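Local atomic coordinates of flagellar protein FliL (Vibrio alginolyticus, PDB entry 6AHP), a protein that assists the function of the bacterial flagellar motor, with a stomatin-like fold in its periplasmic core. Residues K32-R38 and I99-T105. Sequence-based numbering, arbitrary orientation.
Sequences KAQLMVR and IEKVLFT
M36 leaves its strand with CG anti to the backbone N (chi1 -174°), and K101 sets its own CG between backbone N and carbonyl carbon (chi1 49°); these torsions lay the two side chains alongside each other, pointing the same way, at a classic beta bulge in the antiparallel sheet of this stomatin-like (SPFH clan) domain. The bulge illustrates how one residue can face two: M36 O accepts from E100 N at 2.8 Å and, weakly, from K101 N, while M36 N donates almost straight to K101 O. Beyond it the pairing is regular, Q34 and L103 exchanging both backbone bonds, the one from L103 N to Q34 O being 2.7 Å long. E100, one of the two bulge residues, points toward strand 26-38, where R38 NE meets E100 OE2 at 3.0 Å in a salt bridge. Guanidinium and carboxylate stand nearly perpendicular (89°), and the nitrogen comes from above the carboxylate plane. On the face shared by A33, L35 and V102, V102 CG2 packs on A33 CB at 3.8 Å, and L35 CD2 reaches V102 CB; helix 72-94 covers this side through A82 on V102. At the far end T105 N donates to K32 O, and K32 CG lies 3.3 Å from T105 OG1. K32 NZ, also hydrogen-bonded to N11 OD1, and Q34 NE2 both donate to one water, which sits 2.8 Å from T105 OG1.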
# COMPACT_ATOMS: atom_id res chain seq x y z
N LYS A 32 2.53 -13.12 6.85
CA LYS A 32 1.08 -13.30 6.83
C LYS A 32 0.49 -12.54 8.02
O LYS A 32 1.04 -12.59 9.13
CB LYS A 32 0.71 -14.79 6.92
CG LYS A 32 -0.78 -15.09 6.97
CD LYS A 32 -1.46 -14.85 5.64
CE LYS A 32 -2.92 -15.28 5.72
NZ LYS A 32 -3.61 -14.67 6.91
N ALA A 33 -0.61 -11.82 7.79
CA ALA A 33 -1.11 -10.87 8.77
C ALA A 33 -2.63 -10.91 8.87
O ALA A 33 -3.33 -11.29 7.93
CB ALA A 33 -0.67 -9.44 8.43
N GLN A 34 -3.13 -10.48 10.03
CA GLN A 34 -4.55 -10.27 10.26
C GLN A 34 -4.71 -9.02 11.11
O GLN A 34 -3.76 -8.55 11.74
CB GLN A 34 -5.23 -11.48 10.96
CG GLN A 34 -5.22 -12.78 10.15
CD GLN A 34 -6.18 -13.84 10.69
OE1 GLN A 34 -7.31 -13.55 11.10
NE2 GLN A 34 -5.73 -15.09 10.68
N LEU A 35 -5.93 -8.50 11.15
CA LEU A 35 -6.24 -7.31 11.94
C LEU A 35 -7.10 -7.70 13.14
O LEU A 35 -8.11 -8.39 12.99
CB LEU A 35 -6.97 -6.25 11.10
CG LEU A 35 -6.29 -5.98 9.74
CD1 LEU A 35 -7.24 -5.24 8.82
CD2 LEU A 35 -4.94 -5.22 9.95
N MET A 36 -6.72 -7.21 14.32
CA MET A 36 -7.54 -7.32 15.51
C MET A 36 -8.34 -6.03 15.67
O MET A 36 -7.77 -4.93 15.64
CB MET A 36 -6.67 -7.56 16.73
CG MET A 36 -7.42 -7.82 18.02
SD MET A 36 -6.15 -8.27 19.25
CE MET A 36 -6.43 -6.97 20.44
N VAL A 37 -9.67 -6.16 15.77
CA VAL A 37 -10.55 -5.01 15.89
C VAL A 37 -11.51 -5.28 17.04
O VAL A 37 -11.69 -6.43 17.46
CB VAL A 37 -11.35 -4.74 14.58
CG1 VAL A 37 -10.43 -4.70 13.31
CG2 VAL A 37 -12.44 -5.79 14.41
N ARG A 38 -12.15 -4.22 17.52
CA ARG A 38 -13.21 -4.31 18.51
C ARG A 38 -14.49 -3.69 17.96
O ARG A 38 -14.51 -2.50 17.65
CB ARG A 38 -12.81 -3.65 19.83
CG ARG A 38 -11.84 -4.51 20.67
CD ARG A 38 -11.48 -3.82 21.99
NE ARG A 38 -10.46 -4.57 22.71
CZ ARG A 38 -10.73 -5.62 23.48
NH1 ARG A 38 -11.99 -6.03 23.60
NH2 ARG A 38 -9.74 -6.27 24.11
N ILE A 99 -8.52 -0.09 13.78
CA ILE A 99 -8.01 -1.30 14.32
C ILE A 99 -7.41 -1.19 15.69
O ILE A 99 -7.11 -0.15 16.11
CB ILE A 99 -6.95 -1.95 13.40
CG1 ILE A 99 -5.71 -1.08 13.29
CG2 ILE A 99 -7.49 -2.19 12.06
CD1 ILE A 99 -4.48 -1.79 12.80
N GLU A 100 -7.33 -2.29 16.38
CA GLU A 100 -6.57 -2.48 17.60
C GLU A 100 -5.08 -2.59 17.33
O GLU A 100 -4.28 -1.93 17.99
CB GLU A 100 -7.07 -3.74 18.33
CG GLU A 100 -8.45 -3.58 18.89
CD GLU A 100 -8.46 -2.90 20.26
OE1 GLU A 100 -8.92 -1.73 20.34
OE2 GLU A 100 -8.01 -3.56 21.24
N LYS A 101 -4.77 -3.60 16.51
CA LYS A 101 -3.38 -3.90 16.18
C LYS A 101 -3.40 -4.88 15.02
O LYS A 101 -4.42 -5.52 14.76
CB LYS A 101 -2.62 -4.48 17.39
CG LYS A 101 -3.38 -5.64 18.08
CD LYS A 101 -2.48 -6.56 18.89
CE LYS A 101 -2.33 -6.09 20.32
NZ LYS A 101 -3.61 -5.89 21.06
N VAL A 102 -2.27 -4.98 14.31
CA VAL A 102 -2.14 -6.02 13.30
C VAL A 102 -1.36 -7.16 13.93
O VAL A 102 -0.53 -6.98 14.82
CB VAL A 102 -1.48 -5.49 11.99
CG1 VAL A 102 -0.21 -4.81 12.26
CG2 VAL A 102 -1.24 -6.62 10.98
N LEU A 103 -1.67 -8.37 13.49
CA LEU A 103 -1.12 -9.62 13.99
C LEU A 103 -0.33 -10.25 12.85
O LEU A 103 -0.82 -10.30 11.72
CB LEU A 103 -2.24 -10.57 14.43
CG LEU A 103 -3.24 -10.12 15.48
CD1 LEU A 103 -4.30 -11.22 15.74
CD2 LEU A 103 -2.50 -9.78 16.74
N PHE A 104 0.90 -10.70 13.15
CA PHE A 104 1.71 -11.48 12.22
C PHE A 104 1.61 -12.94 12.66
O PHE A 104 2.10 -13.30 13.74
CB PHE A 104 3.16 -11.01 12.20
CG PHE A 104 3.36 -9.53 11.83
CD1 PHE A 104 2.34 -8.79 11.27
CD2 PHE A 104 4.59 -8.92 12.02
CE1 PHE A 104 2.53 -7.45 10.92
CE2 PHE A 104 4.80 -7.56 11.68
CZ PHE A 104 3.76 -6.83 11.14
N THR A 105 1.01 -13.75 11.84
CA THR A 105 0.86 -15.17 12.05
C THR A 105 2.00 -15.99 11.43
O THR A 105 2.27 -16.99 11.94
CB THR A 105 -0.49 -15.75 11.62
OG1 THR A 105 -0.70 -15.53 10.25
CG2 THR A 105 -1.59 -15.14 12.40
O HOH W 1 -3.42 -15.85 9.47